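Local coordinates for protein TSC1 N-terminal domain (Chaetomium thermophilum, PDB 7A0M) that probably binds lysosomal phosphoinositides as part of the TSC complex, an interaction required for translocation of the complex and for mTORC1 regulation, at residues G140-W144 with F180-D184; P185-M189 with P218-I223; L270-Y274 with Y326-L330; Y331-P335 with T395-K399. One frame throughout, in Å; residues are numbered along the deposited sequence.

From the N terminus, the four contacts follow one another in series: each closes before the next opens, so none nests or crosses. Contact 1 closes a loop of 35 residues, bringing the start of helix 142-153 to the end of helix 168-183. Contact 2 begins at the very next residue and joins helix 185-196 to the turn leading into helix 228-238; the two touch, their centres about 10 Å apart. Contact 3, about 23 Å from contact 2 between centres, pairs helix 267-278 with helix 323-333. Contact 4 takes over the end of that same helix and ties it to 395-399. Together they run along an all-helical chain.

Contact 1: G140-W144 with F180-D184; sequences GFIPW and FGKKD
The carboxylate of Asp-184 is held at both oxygens: OD1 accepts from the backbone N of Gly-187, capping the helix that starts at residue 185, while OD2 takes a weak hydrogen bond, 3.4 Å long but nearly straight at 164°, from the backbone N of Phe-141. Aspartate suits this corner because its short chain reaches both amides. Its CB meanwhile lies at the edge of the Phe-141 ring, 3.5 Å from Phe-141 CD2.

Phe-141 has CG anti to its carbonyl carbon (chi1 -75°), which swings the ring across to the end of helix 168-183. There Phe-180 turns an edge toward the Phe-141 face in an offset edge-to-face pair, with centroids 5.5 Å apart. Phe-141 CE2 also meets the methylene CG of Lys-183 at 3.8 Å; the amine of that lysine goes on to the carbonyl O of Leu-125. The same end of the Phe-180 ring also packs tightly against Trp-144, whose CB lies over one face of the phenylalanine ring and whose CE3 is 3.3 Å from Phe-180 CZ. These two rings meet obliquely.

Replacing Phe-141 by alanine is likely to leave the edge of Phe-180 without its aromatic partner and open a gap beside CG of Lys-183. Helix 113-125 lines the cluster through Ile-124 and Leu-125. An aromatic cluster beside an aspartate-capped junction here ties the start of helix 142-153 to the consecutive helices 168-183 and 185-196, consistent with an alpha-solenoid.

Contact 2: P185-M189 with P218-I223; sequences PKGFM and PHLYLI
Met-189, modelled as selenomethionine, crosses Ile-223 at about a right angle, its SE lying 3.6 Å from both CB and CG1 of the isoleucine. The chain is extended as far as SE and then bends (chi3 -71°), which turns the methyl CE toward the backbone, 3.7 Å from Ile-223 N. A flexible, unbranched side chain suits this place, since it can bend round the branched isoleucine. Leu-228 touches both residues from helix 228-238.

One helical turn earlier, Pro-185 presses its ring against the entry of the loop: CG is 3.1 Å from the carbonyl O of Pro-218 and 4.1 Å from CG of the same proline. Proline fits the first turn of helix 185-196, where no backbone N-H is needed. Packing of a helix against the loop and 3-10 turn (220-223) that link the next helices, 199-214 and 228-238, is consistent with an alpha-solenoid.

Lys-186 lies alongside on the more open flank, offering its CB to Leu-222 CD1 at 3.9 Å. The rest of its chain is extended and leads away from the leucine, and a bend at its end brings NZ to Gln-225 O and Asn-190 OD1.

Contact 3: L270-Y274 with Y326-L330; sequences LFNIY and YFTIL
Tyr-326 sends its hydroxyl across to the opposite helix, where OH donates to the carbonyl O of Leu-270 at 2.8 Å. The donor comes in from the flank of the carbonyl, at a C=O...O angle of 108°. From the opposite face of the carbonyl plane Tyr-274 N makes its ordinary helical bond, 3.2 Å long, to this same oxygen, which is thus gripped twice. A tyrosine suits the place: it spans the gap between helices with carbon and ends in a donor.

With CG anti to the backbone N (chi1 -172°), the Tyr-326 ring runs outward between Ile-273 and Leu-330, its CE2 3.7 Å from Tyr-274 CB. Leu-330 CD1 lies over one face of that ring, toward its rim, and reaches Tyr-274 CB at 4.0 Å. A phenylalanine in place of Tyr-326 would probably leave the Leu-270 carbonyl without its second donor and free the ring to shift. Beyond, the Tyr-274 and Phe-327 rings meet obliquely, Tyr-274 OH and Phe-327 CD2 3.6 Å apart; Ser-369 OG fixes that hydroxyl by a hydrogen bond, and Tyr-383 of the second subunit packs on Phe-327.

The axes of segments 270-274 and 326-330 run roughly antiparallel (154°), 11.1 Å apart at closest approach, a spacing these large side chains fill. Around them, helix 228-238 covers Ile-273, helix 242-255 packs against Tyr-326, and helix 335-343 brings Phe-338 to Leu-330 and to the rings of Phe-271, Tyr-274 and Phe-327.

Contact 4: Y331-P335 with T395-K399; sequences YGLYP and TRWLK
Arg-396 and Trp-397 both set CG anti to their carbonyl carbons, and a bend at chi3 (-64°) then curls the arginine back, so that the guanidinium and the indole arrive together at the end of helix 323-333. The contact joins the C-terminal end of that helix to the short, weakly bonded helix 395-398, in a fold consistent with an alpha-solenoid.

Arg-396 NH1 donates a hydrogen bond to the carbonyl O of Leu-333, 2.9 Å long. The donor sits nearly along the C=O axis, at 166°, although the N-H...O angle is a bent 134°. Arginine suits the site: the carbonyl end of a helix is partly negative and would probably attract the positive group. Trp-397 comes in beside it, with the same oxygen at its edge, in the ring plane, 3.7 Å from CZ2. Arg-396 CB lies over the centre of one indole face, and Trp-397 CZ2 over the rim of one guanidinium face, so the two neighbours brace each other.

Leu-333 supplies the apolar half, its CD2 approaching Trp-397 CH2 obliquely at 3.6 Å. Arg-396 is also drawn to Tyr-385 by a cation-pi interaction, whereas toward Tyr-334 the attraction is long and at most weak. Tyr-334 turns its hydroxyl to the carbonyl O of Pro-260, and Trp-397 NE1 stands 3.9 Å from that Tyr-334 OH.

Contact 1: G140-W144 with F180-D184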
loop_
_atom_site.group_PDB
_atom_site.type_symbol
_atom_site.label_atom_id
_atom_site.label_comp_id
_atom_site.label_asym_id
_atom_site.label_seq_id
_atom_site.Cartn_x
_atom_site.Cartn_y
_atom_site.Cartn_z
ATOM N N GLY B 140 41.770 -19.709 -10.660
ATOM C CA GLY B 140 40.989 -20.456 -11.630
ATOM C C GLY B 140 41.100 -19.913 -13.042
ATOM O O GLY B 140 42.179 -19.907 -13.634
ATOM N N PHE B 141 39.972 -19.453 -13.582
ATOM C CA PHE B 141 39.904 -18.895 -14.928
ATOM C C PHE B 141 40.288 -17.418 -14.987
ATOM O O PHE B 141 40.083 -16.784 -16.028
ATOM C CB PHE B 141 38.503 -19.099 -15.511
ATOM C CG PHE B 141 38.234 -20.511 -15.953
ATOM C CD1 PHE B 141 38.883 -21.038 -17.058
ATOM C CD2 PHE B 141 37.337 -21.312 -15.264
ATOM C CE1 PHE B 141 38.641 -22.336 -17.469
ATOM C CE2 PHE B 141 37.091 -22.610 -15.671
ATOM C CZ PHE B 141 37.744 -23.123 -16.775
ATOM N N ILE B 142 40.814 -16.863 -13.891
ATOM C CA ILE B 142 41.141 -15.434 -13.859
ATOM C C ILE B 142 42.107 -15.021 -14.967
ATOM O O ILE B 142 41.849 -14.002 -15.630
ATOM C CB ILE B 142 41.644 -15.042 -12.458
ATOM C CG1 ILE B 142 40.491 -15.062 -11.451
ATOM C CG2 ILE B 142 42.301 -13.676 -12.485
ATOM C CD1 ILE B 142 40.855 -14.499 -10.095
ATOM N N PRO B 143 43.214 -15.734 -15.226
ATOM C CA PRO B 143 44.117 -15.290 -16.304
ATOM C C PRO B 143 43.456 -15.273 -17.669
ATOM O O PRO B 143 43.803 -14.433 -18.510
ATOM C CB PRO B 143 45.264 -16.307 -16.242
ATOM C CG PRO B 143 44.665 -17.509 -15.608
ATOM C CD PRO B 143 43.730 -16.954 -14.578
ATOM N N TRP B 144 42.512 -16.183 -17.910
ATOM C CA TRP B 144 41.711 -16.129 -19.126
ATOM C C TRP B 144 40.869 -14.861 -19.133
ATOM O O TRP B 144 40.830 -14.120 -20.122
ATOM C CB TRP B 144 40.797 -17.356 -19.180
ATOM C CG TRP B 144 41.491 -18.687 -19.059
ATOM C CD1 TRP B 144 41.891 -19.278 -17.896
ATOM C CD2 TRP B 144 41.725 -19.655 -20.096
ATOM N NE1 TRP B 144 42.436 -20.510 -18.150
ATOM C CE2 TRP B 144 42.337 -20.773 -19.490
ATOM C CE3 TRP B 144 41.511 -19.673 -21.479
ATOM C CZ2 TRP B 144 42.736 -21.894 -20.216
ATOM C CZ3 TRP B 144 41.907 -20.792 -22.199
ATOM C CH2 TRP B 144 42.514 -21.885 -21.565
ATOM N N PHE B 180 33.149 -17.764 -19.907
ATOM C CA PHE B 180 34.059 -17.980 -18.786
ATOM C C PHE B 180 33.387 -17.639 -17.462
ATOM O O PHE B 180 33.628 -18.300 -16.445
ATOM C CB PHE B 180 35.332 -17.155 -18.971
ATOM C CG PHE B 180 36.354 -17.806 -19.857
ATOM C CD1 PHE B 180 37.217 -18.764 -19.352
ATOM C CD2 PHE B 180 36.456 -17.457 -21.192
ATOM C CE1 PHE B 180 38.158 -19.363 -20.166
ATOM C CE2 PHE B 180 37.394 -18.051 -22.007
ATOM C CZ PHE B 180 38.244 -19.006 -21.496
ATOM N N GLY B 181 32.542 -16.607 -17.455
ATOM C CA GLY B 181 31.853 -16.242 -16.230
ATOM C C GLY B 181 30.803 -17.259 -15.828
ATOM O O GLY B 181 30.584 -17.502 -14.639
ATOM N N LYS B 182 30.133 -17.863 -16.813
ATOM C CA LYS B 182 29.171 -18.917 -16.508
ATOM C C LYS B 182 29.854 -20.139 -15.906
ATOM O O LYS B 182 29.275 -20.818 -15.051
ATOM C CB LYS B 182 28.403 -19.307 -17.771
ATOM C CG LYS B 182 27.268 -20.289 -17.531
ATOM C CD LYS B 182 26.617 -20.714 -18.837
ATOM C CE LYS B 182 25.303 -21.437 -18.590
ATOM N NZ LYS B 182 24.452 -21.472 -19.809
ATOM N N LYS B 183 31.085 -20.426 -16.334
ATOM C CA LYS B 183 31.809 -21.580 -15.813
ATOM C C LYS B 183 32.411 -21.291 -14.442
ATOM O O LYS B 183 32.417 -22.164 -13.567
ATOM C CB LYS B 183 32.898 -21.999 -16.802
ATOM C CG LYS B 183 33.475 -23.379 -16.546
ATOM C CD LYS B 183 32.492 -24.457 -16.980
ATOM C CE LYS B 183 32.943 -25.839 -16.533
ATOM N NZ LYS B 183 34.284 -26.188 -17.078
ATOM N N ASP B 184 32.917 -20.075 -14.240
ATOM C CA ASP B 184 33.569 -19.670 -12.994
ATOM C C ASP B 184 32.998 -18.323 -12.575
ATOM O O ASP B 184 33.608 -17.272 -12.816
ATOM C CB ASP B 184 35.088 -19.604 -13.163
ATOM C CG ASP B 184 35.811 -19.309 -11.862
ATOM O OD1 ASP B 184 35.187 -19.438 -10.788
ATOM O OD2 ASP B 184 37.005 -18.948 -11.916
#

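Contact 2: P185-M189 with P218-I223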
loop_
_atom_site.group_PDB
_atom_site.type_symbol
_atom_site.label_atom_id
_atom_site.label_comp_id
_atom_site.label_asym_id
_atom_site.label_seq_id
_atom_site.Cartn_x
_atom_site.Cartn_y
_atom_site.Cartn_z
ATOM N N PRO B 185 31.817 -18.317 -11.948
ATOM C CA PRO B 185 31.209 -17.032 -11.555
ATOM C C PRO B 185 32.022 -16.262 -10.529
ATOM O O PRO B 185 32.152 -15.037 -10.648
ATOM C CB PRO B 185 29.842 -17.455 -10.995
ATOM C CG PRO B 185 29.594 -18.821 -11.565
ATOM C CD PRO B 185 30.938 -19.460 -11.660
ATOM N N LYS B 186 32.573 -16.944 -9.523
ATOM C CA LYS B 186 33.394 -16.255 -8.530
ATOM C C LYS B 186 34.648 -15.670 -9.165
ATOM O O LYS B 186 35.029 -14.532 -8.870
ATOM C CB LYS B 186 33.764 -17.207 -7.394
ATOM C CG LYS B 186 34.727 -16.599 -6.386
ATOM C CD LYS B 186 34.936 -17.505 -5.186
ATOM C CE LYS B 186 36.095 -17.015 -4.328
ATOM N NZ LYS B 186 36.047 -15.541 -4.113
ATOM N N GLY B 187 35.306 -16.437 -10.038
ATOM C CA GLY B 187 36.476 -15.916 -10.725
ATOM C C GLY B 187 36.155 -14.733 -11.617
ATOM O O GLY B 187 36.963 -13.810 -11.755
ATOM N N PHE B 188 34.974 -14.745 -12.244
ATOM C CA PHE B 188 34.571 -13.614 -13.075
ATOM C C PHE B 188 34.468 -12.334 -12.257
ATOM O O PHE B 188 34.879 -11.261 -12.712
ATOM C CB PHE B 188 33.238 -13.909 -13.764
ATOM C CG PHE B 188 32.747 -12.784 -14.630
ATOM C CD1 PHE B 188 33.205 -12.639 -15.929
ATOM C CD2 PHE B 188 31.836 -11.863 -14.141
ATOM C CE1 PHE B 188 32.759 -11.600 -16.727
ATOM C CE2 PHE B 188 31.390 -10.821 -14.930
ATOM C CZ PHE B 188 31.849 -10.690 -16.225
HETATM N N MSE B 189 33.921 -12.426 -11.050
HETATM C CA MSE B 189 33.660 -11.245 -10.240
HETATM C C MSE B 189 34.892 -10.808 -9.449
HETATM O O MSE B 189 35.027 -9.634 -9.103
HETATM C CB MSE B 189 32.475 -11.504 -9.308
HETATM C CG MSE B 189 31.165 -11.681 -10.067
HETATM SE SE MSE B 189 29.616 -12.070 -8.952
HETATM C CE MSE B 189 30.060 -13.892 -8.423
ATOM N N PRO B 218 25.153 -19.154 -12.768
ATOM C CA PRO B 218 24.862 -19.799 -11.486
ATOM C C PRO B 218 25.683 -19.192 -10.356
ATOM O O PRO B 218 26.650 -18.461 -10.571
ATOM C CB PRO B 218 25.260 -21.255 -11.737
ATOM C CG PRO B 218 26.382 -21.149 -12.716
ATOM C CD PRO B 218 26.043 -19.976 -13.608
ATOM N N HIS B 219 25.255 -19.503 -9.131
ATOM C CA HIS B 219 26.036 -19.233 -7.922
ATOM C C HIS B 219 26.351 -17.746 -7.761
ATOM O O HIS B 219 27.460 -17.370 -7.378
ATOM C CB HIS B 219 27.323 -20.061 -7.919
ATOM C CG HIS B 219 27.103 -21.513 -8.207
ATOM N ND1 HIS B 219 27.573 -22.124 -9.350
ATOM C CD2 HIS B 219 26.448 -22.472 -7.511
ATOM C CE1 HIS B 219 27.226 -23.398 -9.341
ATOM N NE2 HIS B 219 26.542 -23.635 -8.235
ATOM N N LEU B 220 25.371 -16.890 -8.058
ATOM C CA LEU B 220 25.568 -15.455 -7.882
ATOM C C LEU B 220 25.792 -15.073 -6.425
ATOM O O LEU B 220 26.335 -13.995 -6.157
ATOM C CB LEU B 220 24.376 -14.679 -8.446
ATOM C CG LEU B 220 24.400 -14.458 -9.958
ATOM C CD1 LEU B 220 23.166 -13.704 -10.412
ATOM C CD2 LEU B 220 25.661 -13.709 -10.358
ATOM N N TYR B 221 25.388 -15.923 -5.478
ATOM C CA TYR B 221 25.639 -15.646 -4.068
ATOM C C TYR B 221 27.126 -15.623 -3.737
ATOM O O TYR B 221 27.508 -15.088 -2.691
ATOM C CB TYR B 221 24.930 -16.684 -3.195
ATOM C CG TYR B 221 25.309 -18.115 -3.513
ATOM C CD1 TYR B 221 26.424 -18.707 -2.930
ATOM C CD2 TYR B 221 24.549 -18.875 -4.391
ATOM C CE1 TYR B 221 26.773 -20.011 -3.218
ATOM C CE2 TYR B 221 24.889 -20.182 -4.684
ATOM C CZ TYR B 221 26.002 -20.745 -4.095
ATOM O OH TYR B 221 26.345 -22.045 -4.383
ATOM N N LEU B 222 27.972 -16.190 -4.602
ATOM C CA LEU B 222 29.412 -16.172 -4.376
ATOM C C LEU B 222 30.001 -14.767 -4.413
ATOM O O LEU B 222 31.173 -14.598 -4.062
ATOM C CB LEU B 222 30.115 -17.052 -5.413
ATOM C CG LEU B 222 29.862 -18.558 -5.328
ATOM C CD1 LEU B 222 30.613 -19.293 -6.428
ATOM C CD2 LEU B 222 30.253 -19.094 -3.959
ATOM N N ILE B 223 29.224 -13.763 -4.831
ATOM C CA ILE B 223 29.698 -12.385 -4.817
ATOM C C ILE B 223 29.948 -11.888 -3.399
ATOM O O ILE B 223 30.677 -10.910 -3.206
ATOM C CB ILE B 223 28.700 -11.471 -5.559
ATOM C CG1 ILE B 223 29.359 -10.136 -5.914
ATOM C CG2 ILE B 223 27.455 -11.246 -4.719
ATOM C CD1 ILE B 223 28.452 -9.183 -6.648
#

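Contact 3: L270-Y274 with Y326-L330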
loop_
_atom_site.group_PDB
_atom_site.type_symbol
_atom_site.label_atom_id
_atom_site.label_comp_id
_atom_site.label_asym_id
_atom_site.label_seq_id
_atom_site.Cartn_x
_atom_site.Cartn_y
_atom_site.Cartn_z
ATOM N N LEU B 270 22.816 -0.550 3.533
ATOM C CA LEU B 270 21.812 -0.450 2.480
ATOM C C LEU B 270 20.807 0.659 2.767
ATOM O O LEU B 270 20.389 1.381 1.853
ATOM C CB LEU B 270 21.100 -1.793 2.314
ATOM C CG LEU B 270 21.986 -2.964 1.883
ATOM C CD1 LEU B 270 21.230 -4.279 1.981
ATOM C CD2 LEU B 270 22.504 -2.748 0.469
ATOM N N PHE B 271 20.404 0.811 4.031
ATOM C CA PHE B 271 19.466 1.872 4.385
ATOM C C PHE B 271 20.099 3.250 4.234
ATOM O O PHE B 271 19.446 4.191 3.770
ATOM C CB PHE B 271 18.959 1.670 5.813
ATOM C CG PHE B 271 18.144 0.421 6.000
ATOM C CD1 PHE B 271 17.485 -0.161 4.930
ATOM C CD2 PHE B 271 18.032 -0.166 7.249
ATOM C CE1 PHE B 271 16.733 -1.310 5.102
ATOM C CE2 PHE B 271 17.282 -1.314 7.427
ATOM C CZ PHE B 271 16.632 -1.886 6.352
ATOM N N ASN B 272 21.368 3.390 4.627
ATOM C CA ASN B 272 22.055 4.669 4.474
ATOM C C ASN B 272 22.237 5.040 3.009
ATOM O O ASN B 272 22.192 6.226 2.661
ATOM C CB ASN B 272 23.407 4.631 5.186
ATOM C CG ASN B 272 23.273 4.665 6.696
ATOM O OD1 ASN B 272 22.257 5.109 7.233
ATOM N ND2 ASN B 272 24.303 4.197 7.392
ATOM N N ILE B 273 22.453 4.048 2.141
ATOM C CA ILE B 273 22.555 4.323 0.711
ATOM C C ILE B 273 21.246 4.894 0.184
ATOM O O ILE B 273 21.242 5.850 -0.603
ATOM C CB ILE B 273 22.967 3.049 -0.052
ATOM C CG1 ILE B 273 24.421 2.688 0.261
ATOM C CG2 ILE B 273 22.772 3.230 -1.553
ATOM C CD1 ILE B 273 24.864 1.373 -0.339
ATOM N N TYR B 274 20.115 4.327 0.612
ATOM C CA TYR B 274 18.819 4.858 0.202
ATOM C C TYR B 274 18.651 6.309 0.637
ATOM O O TYR B 274 18.168 7.145 -0.135
ATOM C CB TYR B 274 17.690 3.997 0.768
ATOM C CG TYR B 274 16.339 4.674 0.731
ATOM C CD1 TYR B 274 15.584 4.695 -0.433
ATOM C CD2 TYR B 274 15.817 5.292 1.861
ATOM C CE1 TYR B 274 14.351 5.316 -0.472
ATOM C CE2 TYR B 274 14.585 5.915 1.830
ATOM C CZ TYR B 274 13.856 5.923 0.662
ATOM O OH TYR B 274 12.626 6.541 0.628
ATOM N N TYR B 326 14.852 0.627 -6.005
ATOM C CA TYR B 326 15.619 0.293 -4.809
ATOM C C TYR B 326 14.730 0.288 -3.571
ATOM O O TYR B 326 14.877 -0.575 -2.699
ATOM C CB TYR B 326 16.780 1.274 -4.643
ATOM C CG TYR B 326 17.746 0.909 -3.541
ATOM C CD1 TYR B 326 18.218 -0.390 -3.407
ATOM C CD2 TYR B 326 18.199 1.867 -2.643
ATOM C CE1 TYR B 326 19.108 -0.727 -2.403
ATOM C CE2 TYR B 326 19.090 1.540 -1.637
ATOM C CZ TYR B 326 19.541 0.241 -1.522
ATOM O OH TYR B 326 20.426 -0.088 -0.522
ATOM N N PHE B 327 13.806 1.249 -3.475
ATOM C CA PHE B 327 12.819 1.224 -2.399
ATOM C C PHE B 327 12.008 -0.064 -2.437
ATOM O O PHE B 327 11.754 -0.680 -1.395
ATOM C CB PHE B 327 11.900 2.444 -2.505
ATOM C CG PHE B 327 10.900 2.563 -1.382
ATOM C CD1 PHE B 327 9.716 1.838 -1.400
ATOM C CD2 PHE B 327 11.136 3.417 -0.317
ATOM C CE1 PHE B 327 8.799 1.950 -0.371
ATOM C CE2 PHE B 327 10.220 3.535 0.714
ATOM C CZ PHE B 327 9.052 2.801 0.686
ATOM N N THR B 328 11.590 -0.483 -3.635
ATOM C CA THR B 328 10.761 -1.676 -3.766
ATOM C C THR B 328 11.491 -2.921 -3.276
ATOM O O THR B 328 10.912 -3.749 -2.562
ATOM C CB THR B 328 10.323 -1.846 -5.221
ATOM O OG1 THR B 328 9.405 -0.803 -5.568
ATOM C CG2 THR B 328 9.653 -3.196 -5.430
ATOM N N ILE B 329 12.767 -3.068 -3.637
ATOM C CA ILE B 329 13.486 -4.282 -3.267
ATOM C C ILE B 329 13.825 -4.278 -1.779
ATOM O O ILE B 329 13.821 -5.336 -1.136
ATOM C CB ILE B 329 14.741 -4.458 -4.149
ATOM C CG1 ILE B 329 15.272 -5.890 -4.046
ATOM C CG2 ILE B 329 15.828 -3.456 -3.786
ATOM C CD1 ILE B 329 14.282 -6.937 -4.509
ATOM N N LEU B 330 14.110 -3.109 -1.202
ATOM C CA LEU B 330 14.351 -3.035 0.237
ATOM C C LEU B 330 13.070 -3.302 1.016
ATOM O O LEU B 330 13.071 -4.060 1.994
ATOM C CB LEU B 330 14.928 -1.668 0.608
ATOM C CG LEU B 330 16.335 -1.321 0.125
ATOM C CD1 LEU B 330 16.689 0.101 0.533
ATOM C CD2 LEU B 330 17.353 -2.308 0.673
#

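Contact 4: Y331-P335 with T395-K399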
loop_
_atom_site.group_PDB
_atom_site.type_symbol
_atom_site.label_atom_id
_atom_site.label_comp_id
_atom_site.label_asym_id
_atom_site.label_seq_id
_atom_site.Cartn_x
_atom_site.Cartn_y
_atom_site.Cartn_z
ATOM N N TYR B 331 11.965 -2.686 0.593
ATOM C CA TYR B 331 10.686 -2.906 1.254
ATOM C C TYR B 331 10.177 -4.325 1.033
ATOM O O TYR B 331 9.490 -4.878 1.899
ATOM C CB TYR B 331 9.666 -1.883 0.754
ATOM C CG TYR B 331 8.274 -2.052 1.317
ATOM C CD1 TYR B 331 7.971 -1.641 2.608
ATOM C CD2 TYR B 331 7.259 -2.609 0.551
ATOM C CE1 TYR B 331 6.697 -1.788 3.124
ATOM C CE2 TYR B 331 5.983 -2.762 1.057
ATOM C CZ TYR B 331 5.709 -2.349 2.345
ATOM O OH TYR B 331 4.438 -2.499 2.850
ATOM N N GLY B 332 10.497 -4.927 -0.114
ATOM C CA GLY B 332 10.057 -6.287 -0.372
ATOM C C GLY B 332 10.777 -7.325 0.463
ATOM O O GLY B 332 10.190 -8.351 0.822
ATOM N N LEU B 333 12.049 -7.082 0.783
ATOM C CA LEU B 333 12.865 -8.060 1.493
ATOM C C LEU B 333 12.814 -7.877 3.008
ATOM O O LEU B 333 12.646 -8.852 3.745
ATOM C CB LEU B 333 14.313 -7.994 0.998
ATOM C CG LEU B 333 14.510 -8.383 -0.468
ATOM C CD1 LEU B 333 15.984 -8.364 -0.851
ATOM C CD2 LEU B 333 13.899 -9.747 -0.737
ATOM N N TYR B 334 12.971 -6.644 3.487
ATOM C CA TYR B 334 12.983 -6.351 4.922
ATOM C C TYR B 334 12.124 -5.124 5.193
ATOM O O TYR B 334 12.631 -4.049 5.532
ATOM C CB TYR B 334 14.415 -6.152 5.426
ATOM C CG TYR B 334 15.253 -7.408 5.370
ATOM C CD1 TYR B 334 15.982 -7.731 4.233
ATOM C CD2 TYR B 334 15.309 -8.276 6.453
ATOM C CE1 TYR B 334 16.746 -8.881 4.177
ATOM C CE2 TYR B 334 16.070 -9.428 6.406
ATOM C CZ TYR B 334 16.786 -9.724 5.266
ATOM O OH TYR B 334 17.545 -10.871 5.215
ATOM N N PRO B 335 10.801 -5.255 5.051
ATOM C CA PRO B 335 9.929 -4.082 5.248
ATOM C C PRO B 335 9.937 -3.541 6.666
ATOM O O PRO B 335 10.009 -2.321 6.856
ATOM C CB PRO B 335 8.544 -4.616 4.858
ATOM C CG PRO B 335 8.633 -6.085 5.108
ATOM C CD PRO B 335 10.032 -6.468 4.729
ATOM N N THR B 395 13.131 -18.950 6.862
ATOM C CA THR B 395 12.259 -19.819 6.071
ATOM C C THR B 395 11.773 -19.144 4.794
ATOM O O THR B 395 11.585 -19.818 3.774
ATOM C CB THR B 395 11.068 -20.283 6.914
ATOM O OG1 THR B 395 11.533 -20.809 8.165
ATOM C CG2 THR B 395 10.236 -21.326 6.177
ATOM N N ARG B 396 11.556 -17.827 4.833
ATOM C CA ARG B 396 11.147 -17.084 3.642
ATOM C C ARG B 396 12.034 -17.397 2.442
ATOM O O ARG B 396 11.552 -17.501 1.307
ATOM C CB ARG B 396 11.184 -15.584 3.936
ATOM C CG ARG B 396 10.016 -15.051 4.744
ATOM C CD ARG B 396 10.202 -13.565 5.011
ATOM N NE ARG B 396 11.374 -13.313 5.847
ATOM C CZ ARG B 396 12.031 -12.158 5.890
ATOM N NH1 ARG B 396 11.639 -11.142 5.134
ATOM N NH2 ARG B 396 13.085 -12.020 6.681
ATOM N N TRP B 397 13.334 -17.547 2.675
ATOM C CA TRP B 397 14.328 -17.641 1.616
ATOM C C TRP B 397 14.667 -19.069 1.199
ATOM O O TRP B 397 15.354 -19.246 0.186
ATOM C CB TRP B 397 15.609 -16.919 2.048
ATOM C CG TRP B 397 15.356 -15.610 2.758
ATOM C CD1 TRP B 397 15.803 -15.255 4.000
ATOM C CD2 TRP B 397 14.590 -14.496 2.277
ATOM N NE1 TRP B 397 15.373 -13.988 4.315
ATOM C CE2 TRP B 397 14.626 -13.502 3.275
ATOM C CE3 TRP B 397 13.881 -14.243 1.098
ATOM C CZ2 TRP B 397 13.980 -12.275 3.130
ATOM C CZ3 TRP B 397 13.242 -13.024 0.957
ATOM C CH2 TRP B 397 13.295 -12.057 1.967
ATOM N N LEU B 398 14.228 -20.085 1.947
ATOM C CA LEU B 398 14.654 -21.453 1.659
ATOM C C LEU B 398 14.167 -21.928 0.292
ATOM O O LEU B 398 14.966 -22.343 -0.554
ATOM C CB LEU B 398 14.128 -22.388 2.749
ATOM C CG LEU B 398 14.721 -22.303 4.153
ATOM C CD1 LEU B 398 14.001 -23.270 5.078
ATOM C CD2 LEU B 398 16.204 -22.606 4.116
ATOM N N LYS B 399 12.853 -21.870 0.053
ATOM C CA LYS B 399 12.306 -22.386 -1.200
ATOM C C LYS B 399 12.366 -21.378 -2.338
ATOM O O LYS B 399 12.139 -21.763 -3.489
ATOM C CB LYS B 399 10.861 -22.869 -1.038
ATOM C CG LYS B 399 10.707 -24.065 -0.107
ATOM C CD LYS B 399 9.256 -24.506 0.005
ATOM C CE LYS B 399 9.095 -25.640 1.000
ATOM N NZ LYS B 399 7.702 -26.153 1.022
#